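Local structure of sporulation-control protein spo0M (Bacillus subtilis, 5CL2) at residues Ile45-Ser50 / Phe89-Pro94; Ile99-Val104 / Asn149-Glu154; Leu182-Leu187 / Arg204-Leu209; Glu197-Val202 / Leu223-Phe228. The protein controls the expression of spo0A and is required for Bacillus subtilis to pass the morphological stage 0 of sporulation. One frame throughout, in Å; residues are numbered along the deposited sequence.

How the contacts relate
The four contacts run from an N-terminal, arrestin-like beta-sandwich to a C-terminal antiparallel sheet. Contact 1 joins the two sheets of the sandwich; its Leu-47 side chain lies about 9 Å from the sodium ion bound by Thr-14, Asp-122 and Asp-124. Contact 2, centred about 21 Å from contact 1, brings a loop of the first half against strand 146-155 of the second. Contacts 3 and 4 both reach that same C-terminal sheet, their centres about 14 Å apart. They meet directly: Arg-207 NH2 makes a 2.5 Å salt bridge to Glu-201 OE2, and Leu-187 packs on Phe-200. Contacts 1 and 3, about 35 Å between centres, lie on opposite sides of the chain's centre.

Contact 1: Ile45-Ser50 / Phe89-Pro94; sequences IDLQLS and FTFTLP
Leu-47 holds its CG beside the backbone N and anti to the carbonyl carbon (chi1 -83°), while Phe-89 places its CG between N and the carbonyl carbon, and the two side chains meet. Leu-47 CD1 does the touching: it stands over one face of the Phe-89 ring, 3.5 Å from the centroid and 20° off the normal, a CH-pi contact displaced toward CE1 and CZ. The same methyl lies 4.4 Å from Phe-91 CE1, at an oblique angle to that ring. Leu-49 CD1 instead comes to the edge of the Phe-91 ring, near its plane. The other methyl of Leu-49, CD2, packs 3.8 Å from Leu-93 CD1 and 3.9 Å from Pro-94 CD. A valine in place of Phe-89 would probably leave Leu-47 CD1 without its aromatic face and open a gap between the two sheets. The segment axes come within 10.3 Å of each other at 31°, which fits facing sheets of a beta-sandwich. Strands 60-79 and 106-114 flank Leu-47 within its own sheet, through Phe-71 and Thr-110; within the facing sheet, Phe-89 also packs on Thr-14 and Leu-16 of strand 11-16, and Phe-91 on Val-27 of strand 26-34.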
loop_
_atom_site.group_PDB
_atom_site.type_symbol
_atom_site.label_atom_id
_atom_site.label_comp_id
_atom_site.label_asym_id
_atom_site.label_seq_id
_atom_site.Cartn_x
_atom_site.Cartn_y
_atom_site.Cartn_z
ATOM N N ILE A 45 9.605 -16.530 18.200
ATOM C CA ILE A 45 8.223 -16.856 17.891
ATOM C C ILE A 45 7.579 -15.661 17.164
ATOM O O ILE A 45 7.480 -14.551 17.731
ATOM C CB ILE A 45 7.407 -17.187 19.155
ATOM C CG1 ILE A 45 8.065 -18.319 19.960
ATOM C CG2 ILE A 45 5.948 -17.529 18.795
ATOM C CD1 ILE A 45 7.355 -18.583 21.263
ATOM N N ASP A 46 7.154 -15.915 15.921
ATOM C CA ASP A 46 6.468 -14.940 15.061
ATOM C C ASP A 46 5.009 -15.333 14.913
ATOM O O ASP A 46 4.662 -16.525 14.973
ATOM C CB ASP A 46 7.101 -14.855 13.653
ATOM C CG ASP A 46 8.408 -14.046 13.624
ATOM O OD1 ASP A 46 8.745 -13.382 14.630
ATOM O OD2 ASP A 46 9.139 -14.133 12.609
ATOM N N LEU A 47 4.168 -14.317 14.754
ATOM C CA LEU A 47 2.768 -14.470 14.379
ATOM C C LEU A 47 2.585 -13.868 12.990
ATOM O O LEU A 47 3.191 -12.837 12.676
ATOM C CB LEU A 47 1.846 -13.731 15.346
ATOM C CG LEU A 47 1.459 -14.442 16.640
ATOM C CD1 LEU A 47 0.114 -13.945 17.126
ATOM C CD2 LEU A 47 1.535 -15.961 16.525
ATOM N N GLN A 48 1.744 -14.496 12.173
ATOM C CA GLN A 48 1.428 -13.970 10.846
ATOM C C GLN A 48 -0.058 -13.993 10.612
ATOM O O GLN A 48 -0.708 -15.015 10.831
ATOM C CB GLN A 48 2.085 -14.768 9.726
ATOM C CG GLN A 48 3.480 -15.230 10.001
ATOM C CD GLN A 48 4.379 -14.996 8.802
ATOM O OE1 GLN A 48 3.966 -15.193 7.650
ATOM N NE2 GLN A 48 5.615 -14.551 9.065
ATOM N N LEU A 49 -0.572 -12.879 10.099
ATOM C CA LEU A 49 -1.958 -12.795 9.654
ATOM C C LEU A 49 -1.921 -12.990 8.140
ATOM O O LEU A 49 -1.165 -12.329 7.444
ATOM C CB LEU A 49 -2.583 -11.454 10.049
ATOM C CG LEU A 49 -4.101 -11.286 9.923
ATOM C CD1 LEU A 49 -4.858 -12.014 11.047
ATOM C CD2 LEU A 49 -4.475 -9.816 9.877
ATOM N N SER A 50 -2.685 -13.948 7.636
ATOM C CA SER A 50 -2.616 -14.229 6.215
ATOM C C SER A 50 -3.949 -14.598 5.602
ATOM O O SER A 50 -4.923 -14.928 6.284
ATOM C CB SER A 50 -1.637 -15.350 5.927
ATOM O OG SER A 50 -2.113 -16.534 6.514
ATOM N N PHE A 89 0.364 -11.520 23.801
ATOM C CA PHE A 89 0.599 -10.577 22.712
ATOM C C PHE A 89 -0.641 -9.773 22.346
ATOM O O PHE A 89 -1.787 -10.173 22.633
ATOM C CB PHE A 89 1.087 -11.320 21.470
ATOM C CG PHE A 89 0.046 -12.250 20.881
ATOM C CD1 PHE A 89 -0.909 -11.774 19.972
ATOM C CD2 PHE A 89 -0.006 -13.591 21.268
ATOM C CE1 PHE A 89 -1.879 -12.623 19.453
ATOM C CE2 PHE A 89 -0.969 -14.448 20.754
ATOM C CZ PHE A 89 -1.909 -13.964 19.845
ATOM N N THR A 90 -0.398 -8.662 21.650
ATOM C CA THR A 90 -1.460 -7.861 21.081
ATOM C C THR A 90 -1.013 -7.235 19.743
ATOM O O THR A 90 0.150 -6.828 19.576
ATOM C CB THR A 90 -1.908 -6.770 22.089
ATOM O OG1 THR A 90 -3.117 -6.152 21.639
ATOM C CG2 THR A 90 -0.840 -5.712 22.260
ATOM N N PHE A 91 -1.936 -7.164 18.785
ATOM C CA PHE A 91 -1.650 -6.452 17.536
ATOM C C PHE A 91 -2.936 -5.925 16.953
ATOM O O PHE A 91 -4.016 -6.411 17.262
ATOM C CB PHE A 91 -0.931 -7.349 16.517
ATOM C CG PHE A 91 -1.796 -8.454 15.941
ATOM C CD1 PHE A 91 -1.900 -9.690 16.592
ATOM C CD2 PHE A 91 -2.458 -8.281 14.732
ATOM C CE1 PHE A 91 -2.678 -10.717 16.075
ATOM C CE2 PHE A 91 -3.241 -9.301 14.193
ATOM C CZ PHE A 91 -3.349 -10.526 14.864
ATOM N N THR A 92 -2.822 -4.928 16.098
ATOM C CA THR A 92 -4.002 -4.357 15.508
ATOM C C THR A 92 -4.238 -4.965 14.143
ATOM O O THR A 92 -3.315 -5.062 13.334
ATOM C CB THR A 92 -3.866 -2.844 15.403
ATOM O OG1 THR A 92 -3.511 -2.334 16.692
ATOM C CG2 THR A 92 -5.175 -2.214 14.941
ATOM N N LEU A 93 -5.476 -5.381 13.906
ATOM C CA LEU A 93 -5.907 -5.862 12.598
ATOM C C LEU A 93 -5.843 -4.703 11.614
ATOM O O LEU A 93 -6.570 -3.717 11.775
ATOM C CB LEU A 93 -7.325 -6.409 12.688
ATOM C CG LEU A 93 -7.718 -7.678 11.944
ATOM C CD1 LEU A 93 -7.010 -8.860 12.535
ATOM C CD2 LEU A 93 -9.229 -7.879 11.987
ATOM N N PRO A 94 -4.981 -4.816 10.590
ATOM C CA PRO A 94 -4.855 -3.761 9.564
ATOM C C PRO A 94 -6.206 -3.442 8.926
ATOM O O PRO A 94 -7.063 -4.319 8.879
ATOM C CB PRO A 94 -3.893 -4.367 8.536
ATOM C CG PRO A 94 -3.077 -5.382 9.355
ATOM C CD PRO A 94 -4.027 -5.929 10.400
#

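Contact 2: Ile99-Val104 / Asn149-Glu154; sequences ITVGKV and NEADCE
Val-101 CG1 meets Ala-151 CB at 3.6 Å, and Val-104 CG2 lies 3.7 Å from Asp-152 CA. Both methyls of Val-104 also reach Cys-153 SG, CG2 at 3.9 Å, because CG1 stands anti to the backbone N (chi1 178°) and CG2 beside it. Between the valines, Gly-102 brings its CA within 4.0 Å of Ala-151 O, where a side chain would collide with that oxygen; its positive phi of 61° favours glycine as well. Lys-103 lays its CB 3.7 Å from Asp-152 OD2, its aliphatic part crossing the carboxylate, whereas its ammonium group leads away. The charge of Asp-152 is met elsewhere: OD2 forms a salt bridge with Arg-63, and OD1 accepts the backbone N of Cys-153 at 2.8 Å, on the anti side, somewhat out of the carboxylate plane and bent at 136°. Farther out, Pro-98 packs on Val-104 and Cys-153. The type II' beta turn from Val-101 to Val-104, closed by Val-104 N to Val-101 O, shapes this loop between strands 84-92 and 106-114 and seats it on strand 146-155, whose Cys-153 also bonds to Val-54 of strand 40-57, so that the sandwich and the C-terminal sheet are joined here.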
loop_
_atom_site.group_PDB
_atom_site.type_symbol
_atom_site.label_atom_id
_atom_site.label_comp_id
_atom_site.label_asym_id
_atom_site.label_seq_id
_atom_site.Cartn_x
_atom_site.Cartn_y
_atom_site.Cartn_z
ATOM N N ILE A 99 -12.760 -9.158 4.658
ATOM C CA ILE A 99 -13.903 -9.634 5.426
ATOM C C ILE A 99 -14.064 -11.126 5.174
ATOM O O ILE A 99 -13.916 -11.574 4.032
ATOM C CB ILE A 99 -15.192 -8.864 5.023
ATOM C CG1 ILE A 99 -15.125 -7.425 5.529
ATOM C CG2 ILE A 99 -16.451 -9.555 5.526
ATOM C CD1 ILE A 99 -16.008 -6.460 4.727
ATOM N N THR A 100 -14.368 -11.900 6.216
ATOM C CA THR A 100 -14.477 -13.336 6.015
ATOM C C THR A 100 -15.910 -13.627 5.633
ATOM O O THR A 100 -16.801 -13.726 6.483
ATOM C CB THR A 100 -14.107 -14.127 7.288
ATOM O OG1 THR A 100 -12.694 -14.053 7.508
ATOM C CG2 THR A 100 -14.492 -15.579 7.136
ATOM N N VAL A 101 -16.098 -13.819 4.334
ATOM C CA VAL A 101 -17.395 -14.092 3.743
ATOM C C VAL A 101 -17.056 -14.701 2.396
ATOM O O VAL A 101 -15.952 -14.482 1.883
ATOM C CB VAL A 101 -18.265 -12.836 3.608
ATOM C CG1 VAL A 101 -17.735 -11.927 2.508
ATOM C CG2 VAL A 101 -19.700 -13.216 3.314
ATOM N N GLY A 102 -17.987 -15.458 1.824
ATOM C CA GLY A 102 -17.714 -16.171 0.593
ATOM C C GLY A 102 -16.587 -17.180 0.746
ATOM O O GLY A 102 -16.611 -18.058 1.623
ATOM N N LYS A 103 -15.596 -17.064 -0.128
ATOM C CA LYS A 103 -14.484 -18.001 -0.151
ATOM C C LYS A 103 -13.252 -17.538 0.676
ATOM O O LYS A 103 -12.279 -18.283 0.842
ATOM C CB LYS A 103 -14.099 -18.262 -1.612
ATOM C CG LYS A 103 -14.544 -19.637 -2.119
ATOM C CD LYS A 103 -14.096 -19.865 -3.555
ATOM C CE LYS A 103 -14.010 -21.358 -3.889
ATOM N NZ LYS A 103 -15.184 -22.136 -3.425
ATOM N N VAL A 104 -13.324 -16.334 1.234
ATOM C CA VAL A 104 -12.182 -15.735 1.910
ATOM C C VAL A 104 -11.874 -16.330 3.292
ATOM O O VAL A 104 -12.735 -16.372 4.176
ATOM C CB VAL A 104 -12.376 -14.231 2.077
ATOM C CG1 VAL A 104 -11.199 -13.625 2.825
ATOM C CG2 VAL A 104 -12.568 -13.568 0.705
ATOM N N ASN A 149 -23.695 -11.649 -3.993
ATOM C CA ASN A 149 -23.556 -12.958 -4.618
ATOM C C ASN A 149 -22.245 -13.624 -4.262
ATOM O O ASN A 149 -22.213 -14.759 -3.763
ATOM C CB ASN A 149 -23.682 -12.867 -6.141
ATOM C CG ASN A 149 -23.897 -14.234 -6.784
ATOM O OD1 ASN A 149 -24.670 -15.048 -6.283
ATOM N ND2 ASN A 149 -23.204 -14.493 -7.880
ATOM N N GLU A 150 -21.157 -12.920 -4.546
ATOM C CA GLU A 150 -19.839 -13.467 -4.283
ATOM C C GLU A 150 -18.950 -12.433 -3.634
ATOM O O GLU A 150 -19.217 -11.237 -3.700
ATOM C CB GLU A 150 -19.196 -13.969 -5.582
ATOM C CG GLU A 150 -19.073 -15.486 -5.623
ATOM C CD GLU A 150 -18.231 -16.009 -4.469
ATOM O OE1 GLU A 150 -17.090 -15.537 -4.292
ATOM O OE2 GLU A 150 -18.746 -16.812 -3.677
ATOM N N ALA A 151 -17.930 -12.901 -2.935
ATOM C CA ALA A 151 -16.885 -12.026 -2.420
ATOM C C ALA A 151 -15.606 -12.824 -2.446
ATOM O O ALA A 151 -15.607 -14.004 -2.076
ATOM C CB ALA A 151 -17.194 -11.539 -1.030
ATOM N N ASP A 152 -14.531 -12.241 -2.951
ATOM C CA ASP A 152 -13.269 -12.975 -2.930
ATOM C C ASP A 152 -12.109 -12.011 -3.008
ATOM O O ASP A 152 -12.282 -10.843 -3.364
ATOM C CB ASP A 152 -13.194 -13.986 -4.082
ATOM C CG ASP A 152 -12.399 -15.252 -3.717
ATOM O OD1 ASP A 152 -11.555 -15.215 -2.788
ATOM O OD2 ASP A 152 -12.616 -16.301 -4.363
ATOM N N CYS A 153 -10.924 -12.482 -2.658
ATOM C CA CYS A 153 -9.733 -11.653 -2.801
ATOM C C CYS A 153 -9.109 -11.918 -4.169
ATOM O O CYS A 153 -8.806 -13.069 -4.521
ATOM C CB CYS A 153 -8.753 -11.911 -1.654
ATOM S SG CYS A 153 -9.476 -11.408 -0.092
ATOM N N GLU A 154 -8.961 -10.850 -4.945
ATOM C CA GLU A 154 -8.541 -10.952 -6.333
ATOM C C GLU A 154 -7.225 -10.224 -6.519
ATOM O O GLU A 154 -6.989 -9.162 -5.926
ATOM C CB GLU A 154 -9.581 -10.340 -7.278
ATOM C CG GLU A 154 -11.001 -10.874 -7.187
ATOM C CD GLU A 154 -11.198 -12.239 -7.825
ATOM O OE1 GLU A 154 -10.585 -12.540 -8.875
ATOM O OE2 GLU A 154 -12.054 -12.987 -7.326
#

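Contact 3: Leu182-Leu187 / Arg204-Leu209; sequences LDELEL and RRARGL
Glu-184 reaches Arg-205 and Ala-206 with a chain whose CG is set between the backbone N and the carbonyl carbon; it turns at chi2 and crosses the arginine side chain at about a right angle. From its CB the path runs to CG, 4.1 Å from Arg-205 CG, and on to CD, 3.5 Å from Arg-205 CB, so the carboxylate packs against CB and CG of Arg-205. At the tip, OE1 stays near Arg-205 CB, while OE2 takes two backbone N-H groups. Ala-206 N gives the straighter bond (3.2 Å, 160°), arriving on the syn side and 25° out of the carboxylate plane; Arg-205 N comes closer, at 2.9 Å, but its bond is weak, bent to 127°. Glu-186 takes the preceding amide: its OE1 accepts Arg-204 N in a weak bond of 3.3 Å, and its OE2 lies above one face of the Arg-205 guanidinium, 4.0 Å from NE, near in charge without an N-H aimed at it. The guanidinium groups themselves form salt bridges with acids of strand 165-173, Arg-204 with Glu-168 and Arg-205 with Glu-168 and Glu-170, and Arg-204 NH2 donates to Gly-211 O. Glutamate oxygens accepting consecutive amides of residues with helical backbone angles thus tie Glu-184, just before strand 185-191, and Glu-186, within it, to the chain where it enters the type I beta turn of Arg-205 to Gly-208.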
loop_
_atom_site.group_PDB
_atom_site.type_symbol
_atom_site.label_atom_id
_atom_site.label_comp_id
_atom_site.label_asym_id
_atom_site.label_seq_id
_atom_site.Cartn_x
_atom_site.Cartn_y
_atom_site.Cartn_z
ATOM N N LEU A 182 -27.857 -3.989 -15.620
ATOM C CA LEU A 182 -26.630 -4.766 -15.604
ATOM C C LEU A 182 -26.843 -6.245 -15.277
ATOM O O LEU A 182 -27.890 -6.643 -14.749
ATOM C CB LEU A 182 -25.650 -4.149 -14.596
ATOM C CG LEU A 182 -26.150 -3.704 -13.216
ATOM C CD1 LEU A 182 -26.533 -4.889 -12.308
ATOM C CD2 LEU A 182 -25.049 -2.921 -12.534
ATOM N N ASP A 183 -25.856 -7.066 -15.599
ATOM C CA ASP A 183 -25.890 -8.448 -15.141
ATOM C C ASP A 183 -25.334 -8.571 -13.717
ATOM O O ASP A 183 -25.870 -9.314 -12.883
ATOM C CB ASP A 183 -25.152 -9.318 -16.136
ATOM C CG ASP A 183 -25.858 -9.341 -17.467
ATOM O OD1 ASP A 183 -27.038 -8.930 -17.497
ATOM O OD2 ASP A 183 -25.253 -9.735 -18.479
ATOM N N GLU A 184 -24.282 -7.820 -13.405
ATOM C CA GLU A 184 -23.921 -7.716 -12.003
ATOM C C GLU A 184 -23.065 -6.499 -11.715
ATOM O O GLU A 184 -22.429 -5.950 -12.611
ATOM C CB GLU A 184 -23.225 -9.035 -11.523
ATOM C CG GLU A 184 -21.843 -9.288 -12.082
ATOM C CD GLU A 184 -21.856 -9.742 -13.530
ATOM O OE1 GLU A 184 -22.705 -10.569 -13.891
ATOM O OE2 GLU A 184 -21.025 -9.267 -14.332
ATOM N N LEU A 185 -23.047 -6.132 -10.432
ATOM C CA LEU A 185 -22.304 -5.009 -9.892
ATOM C C LEU A 185 -21.094 -5.469 -9.035
ATOM O O LEU A 185 -21.193 -6.430 -8.299
ATOM C CB LEU A 185 -23.241 -4.155 -9.042
ATOM C CG LEU A 185 -22.607 -3.020 -8.254
ATOM C CD1 LEU A 185 -22.124 -1.932 -9.196
ATOM C CD2 LEU A 185 -23.590 -2.509 -7.229
ATOM N N GLU A 186 -19.965 -4.781 -9.142
ATOM C CA GLU A 186 -18.779 -5.108 -8.373
ATOM C C GLU A 186 -18.327 -3.888 -7.605
ATOM O O GLU A 186 -18.168 -2.815 -8.197
ATOM C CB GLU A 186 -17.643 -5.582 -9.284
ATOM C CG GLU A 186 -17.819 -6.990 -9.866
ATOM C CD GLU A 186 -18.642 -7.007 -11.153
ATOM O OE1 GLU A 186 -18.708 -5.989 -11.892
ATOM O OE2 GLU A 186 -19.217 -8.066 -11.434
ATOM N N LEU A 187 -18.087 -4.069 -6.304
ATOM C CA LEU A 187 -17.597 -3.024 -5.415
ATOM C C LEU A 187 -16.291 -3.451 -4.761
ATOM O O LEU A 187 -16.094 -4.627 -4.408
ATOM C CB LEU A 187 -18.623 -2.680 -4.328
ATOM C CG LEU A 187 -20.025 -2.202 -4.750
ATOM C CD1 LEU A 187 -20.759 -1.488 -3.618
ATOM C CD2 LEU A 187 -19.993 -1.350 -6.014
ATOM N N ARG A 204 -18.430 -7.259 -14.963
ATOM C CA ARG A 204 -17.119 -7.915 -15.050
ATOM C C ARG A 204 -17.258 -9.406 -15.362
ATOM O O ARG A 204 -16.500 -9.940 -16.184
ATOM C CB ARG A 204 -16.321 -7.693 -13.756
ATOM C CG ARG A 204 -15.564 -6.348 -13.759
ATOM C CD ARG A 204 -14.898 -6.045 -12.414
ATOM N NE ARG A 204 -13.935 -7.067 -11.994
ATOM C CZ ARG A 204 -12.704 -7.169 -12.480
ATOM N NH1 ARG A 204 -12.275 -6.322 -13.409
ATOM N NH2 ARG A 204 -11.903 -8.118 -12.035
ATOM N N ARG A 205 -18.238 -10.077 -14.758
ATOM C CA ARG A 205 -18.415 -11.498 -15.049
ATOM C C ARG A 205 -18.911 -11.678 -16.462
ATOM O O ARG A 205 -18.407 -12.545 -17.169
ATOM C CB ARG A 205 -19.411 -12.189 -14.098
ATOM C CG ARG A 205 -19.030 -12.166 -12.634
ATOM C CD ARG A 205 -17.525 -12.300 -12.470
ATOM N NE ARG A 205 -17.127 -11.526 -11.306
ATOM C CZ ARG A 205 -16.001 -10.831 -11.234
ATOM N NH1 ARG A 205 -15.150 -10.805 -12.255
ATOM N NH2 ARG A 205 -15.741 -10.147 -10.142
ATOM N N ALA A 206 -19.876 -10.849 -16.882
ATOM C CA ALA A 206 -20.380 -10.920 -18.249
ATOM C C ALA A 206 -19.226 -10.751 -19.217
ATOM O O ALA A 206 -19.163 -11.421 -20.239
ATOM C CB ALA A 206 -21.472 -9.844 -18.511
ATOM N N ARG A 207 -18.306 -9.854 -18.887
ATOM C CA ARG A 207 -17.179 -9.576 -19.772
ATOM C C ARG A 207 -16.019 -10.566 -19.562
ATOM O O ARG A 207 -14.989 -10.484 -20.230
ATOM C CB ARG A 207 -16.690 -8.143 -19.570
ATOM C CG ARG A 207 -17.725 -7.082 -19.947
ATOM C CD ARG A 207 -17.130 -5.693 -19.909
ATOM N NE ARG A 207 -17.039 -5.198 -18.546
ATOM C CZ ARG A 207 -16.235 -4.213 -18.174
ATOM N NH1 ARG A 207 -15.446 -3.634 -19.072
ATOM N NH2 ARG A 207 -16.208 -3.823 -16.904
ATOM N N GLY A 208 -16.196 -11.508 -18.644
ATOM C CA GLY A 208 -15.165 -12.501 -18.348
ATOM C C GLY A 208 -13.858 -11.906 -17.842
ATOM O O GLY A 208 -12.770 -12.377 -18.182
ATOM N N LEU A 209 -13.971 -10.852 -17.041
ATOM C CA LEU A 209 -12.809 -10.206 -16.423
ATOM C C LEU A 209 -12.583 -10.746 -15.006
ATOM O O LEU A 209 -13.531 -10.857 -14.226
ATOM C CB LEU A 209 -12.987 -8.684 -16.363
ATOM C CG LEU A 209 -13.216 -7.935 -17.676
ATOM C CD1 LEU A 209 -13.634 -6.508 -17.400
ATOM C CD2 LEU A 209 -11.966 -7.976 -18.530
#

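Contact 4: Glu197-Val202 / Leu223-Phe228; sequences EIIFEV and LVRVRF
Ile-198 and Val-226 form an antiparallel hydrogen-bonded pair, with Ile-198 N to Val-226 O at 2.9 Å and Val-226 N to Ile-198 O at 3.0 Å; Phe-200 N adds a bond to Val-224 O. On the face of Glu-197, Ile-199 and Arg-225, Arg-225 has CG anti to the backbone N (chi1 -158°) and its chain extended from CG to NE, which makes a salt bridge to Glu-197 OE2 at 2.6 Å. The oxygen lies near the guanidinium plane, but the donor approaches from above the carboxylate plane, the two groups being turned 52° apart. Ile-199 runs alongside Arg-225 and puts CD1 over one guanidinium face, while its CG2 packs 3.6 Å from Leu-223 CD2. Replacing Arg-225 with an alanine would probably leave Glu-197 OE2 without its close salt-bridge partner and uncover the flank of Ile-199. Strand 224-229 is one of the two outermost strands, within this chain, of the C-terminal five-stranded antiparallel sheet. On the other face, Phe-200 CB touches Val-224 CB at 3.8 Å, and helix 236-248 packs Leu-243 against Phe-200 and Leu-239 against Phe-228. Arg-227, on the salt-bridged face, pairs with Asp-192, and Arg-227 of the second subunit makes a long, weak pairing with Glu-197.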
loop_
_atom_site.group_PDB
_atom_site.type_symbol
_atom_site.label_atom_id
_atom_site.label_comp_id
_atom_site.label_asym_id
_atom_site.label_seq_id
_atom_site.Cartn_x
_atom_site.Cartn_y
_atom_site.Cartn_z
ATOM N N GLU A 197 -13.255 4.476 0.681
ATOM C CA GLU A 197 -13.330 4.671 -0.770
ATOM C C GLU A 197 -13.985 3.473 -1.468
ATOM O O GLU A 197 -13.660 2.323 -1.172
ATOM C CB GLU A 197 -11.928 4.915 -1.321
ATOM C CG GLU A 197 -11.852 5.255 -2.769
ATOM C CD GLU A 197 -10.564 5.973 -3.099
ATOM O OE1 GLU A 197 -9.879 6.375 -2.144
ATOM O OE2 GLU A 197 -10.244 6.170 -4.291
ATOM N N ILE A 198 -14.901 3.737 -2.394
ATOM C CA ILE A 198 -15.567 2.668 -3.140
ATOM C C ILE A 198 -15.228 2.709 -4.612
ATOM O O ILE A 198 -15.267 3.772 -5.242
ATOM C CB ILE A 198 -17.086 2.718 -3.010
ATOM C CG1 ILE A 198 -17.485 2.846 -1.554
ATOM C CG2 ILE A 198 -17.706 1.462 -3.577
ATOM C CD1 ILE A 198 -18.907 2.548 -1.312
ATOM N N ILE A 199 -14.838 1.554 -5.141
ATOM C CA ILE A 199 -14.614 1.409 -6.568
ATOM C C ILE A 199 -15.797 0.631 -7.136
ATOM O O ILE A 199 -16.194 -0.407 -6.597
ATOM C CB ILE A 199 -13.286 0.710 -6.858
ATOM C CG1 ILE A 199 -12.130 1.544 -6.304
ATOM C CG2 ILE A 199 -13.120 0.453 -8.337
ATOM C CD1 ILE A 199 -10.801 0.836 -6.339
ATOM N N PHE A 200 -16.392 1.179 -8.186
ATOM C CA PHE A 200 -17.586 0.624 -8.811
ATOM C C PHE A 200 -17.213 0.090 -10.169
ATOM O O PHE A 200 -16.452 0.713 -10.901
ATOM C CB PHE A 200 -18.681 1.688 -8.971
ATOM C CG PHE A 200 -19.203 2.232 -7.673
ATOM C CD1 PHE A 200 -18.478 3.180 -6.959
ATOM C CD2 PHE A 200 -20.436 1.838 -7.190
ATOM C CE1 PHE A 200 -18.962 3.697 -5.780
ATOM C CE2 PHE A 200 -20.924 2.357 -6.006
ATOM C CZ PHE A 200 -20.180 3.288 -5.298
ATOM N N GLU A 201 -17.755 -1.060 -10.518
ATOM C CA GLU A 201 -17.588 -1.560 -11.867
ATOM C C GLU A 201 -18.838 -2.409 -12.168
ATOM O O GLU A 201 -19.537 -2.811 -11.239
ATOM C CB GLU A 201 -16.243 -2.294 -11.961
ATOM C CG GLU A 201 -15.840 -2.898 -13.282
ATOM C CD GLU A 201 -15.571 -1.918 -14.398
ATOM O OE1 GLU A 201 -14.566 -1.184 -14.377
ATOM O OE2 GLU A 201 -16.368 -1.943 -15.336
ATOM N N VAL A 202 -19.184 -2.606 -13.442
ATOM C CA VAL A 202 -20.350 -3.420 -13.759
ATOM C C VAL A 202 -19.980 -4.458 -14.799
ATOM O O VAL A 202 -19.045 -4.256 -15.575
ATOM C CB VAL A 202 -21.552 -2.583 -14.297
ATOM C CG1 VAL A 202 -21.883 -1.430 -13.335
ATOM C CG2 VAL A 202 -21.256 -2.056 -15.675
ATOM N N LEU A 223 -13.546 3.840 -14.921
ATOM C CA LEU A 223 -13.784 3.214 -13.645
ATOM C C LEU A 223 -14.348 4.267 -12.710
ATOM O O LEU A 223 -13.848 5.393 -12.685
ATOM C CB LEU A 223 -12.478 2.619 -13.118
ATOM C CG LEU A 223 -12.405 1.906 -11.789
ATOM C CD1 LEU A 223 -11.299 0.894 -11.902
ATOM C CD2 LEU A 223 -12.090 2.929 -10.737
ATOM N N VAL A 224 -15.399 3.934 -11.972
ATOM C CA VAL A 224 -15.952 4.893 -11.020
ATOM C C VAL A 224 -15.302 4.761 -9.648
ATOM O O VAL A 224 -15.328 3.689 -9.034
ATOM C CB VAL A 224 -17.458 4.738 -10.900
ATOM C CG1 VAL A 224 -17.991 5.664 -9.828
ATOM C CG2 VAL A 224 -18.085 5.064 -12.242
ATOM N N ARG A 225 -14.693 5.840 -9.178
ATOM C CA ARG A 225 -13.985 5.793 -7.915
ATOM C C ARG A 225 -14.389 6.947 -7.009
ATOM O O ARG A 225 -14.074 8.090 -7.292
ATOM C CB ARG A 225 -12.476 5.802 -8.175
ATOM C CG ARG A 225 -11.669 5.240 -7.031
ATOM C CD ARG A 225 -10.265 4.852 -7.465
ATOM N NE ARG A 225 -9.386 4.782 -6.301
ATOM C CZ ARG A 225 -8.149 4.294 -6.315
ATOM N NH1 ARG A 225 -7.626 3.814 -7.437
ATOM N NH2 ARG A 225 -7.434 4.286 -5.199
ATOM N N VAL A 226 -15.043 6.642 -5.889
ATOM C CA VAL A 226 -15.630 7.695 -5.058
ATOM C C VAL A 226 -15.288 7.585 -3.566
ATOM O O VAL A 226 -15.485 6.530 -2.951
ATOM C CB VAL A 226 -17.175 7.706 -5.201
ATOM C CG1 VAL A 226 -17.809 8.636 -4.163
ATOM C CG2 VAL A 226 -17.593 8.093 -6.634
ATOM N N ARG A 227 -14.815 8.685 -2.972
ATOM C CA ARG A 227 -14.562 8.689 -1.531
ATOM C C ARG A 227 -15.759 9.201 -0.727
ATOM O O ARG A 227 -16.352 10.223 -1.063
ATOM C CB ARG A 227 -13.330 9.528 -1.200
ATOM C CG ARG A 227 -13.266 9.885 0.271
ATOM C CD ARG A 227 -11.879 10.292 0.708
ATOM N NE ARG A 227 -11.723 10.008 2.126
ATOM C CZ ARG A 227 -11.150 8.902 2.593
ATOM N NH1 ARG A 227 -10.653 8.004 1.749
ATOM N NH2 ARG A 227 -11.063 8.703 3.899
ATOM N N PHE A 228 -16.118 8.457 0.308
ATOM C CA PHE A 228 -17.100 8.834 1.322
ATOM C C PHE A 228 -16.398 9.101 2.647
ATOM O O PHE A 228 -15.435 8.403 3.005
ATOM C CB PHE A 228 -18.129 7.718 1.550
ATOM C CG PHE A 228 -18.982 7.396 0.350
ATOM C CD1 PHE A 228 -18.440 6.765 -0.764
ATOM C CD2 PHE A 228 -20.339 7.667 0.364
ATOM C CE1 PHE A 228 -19.238 6.461 -1.855
ATOM C CE2 PHE A 228 -21.135 7.357 -0.728
ATOM C CZ PHE A 228 -20.583 6.754 -1.830
#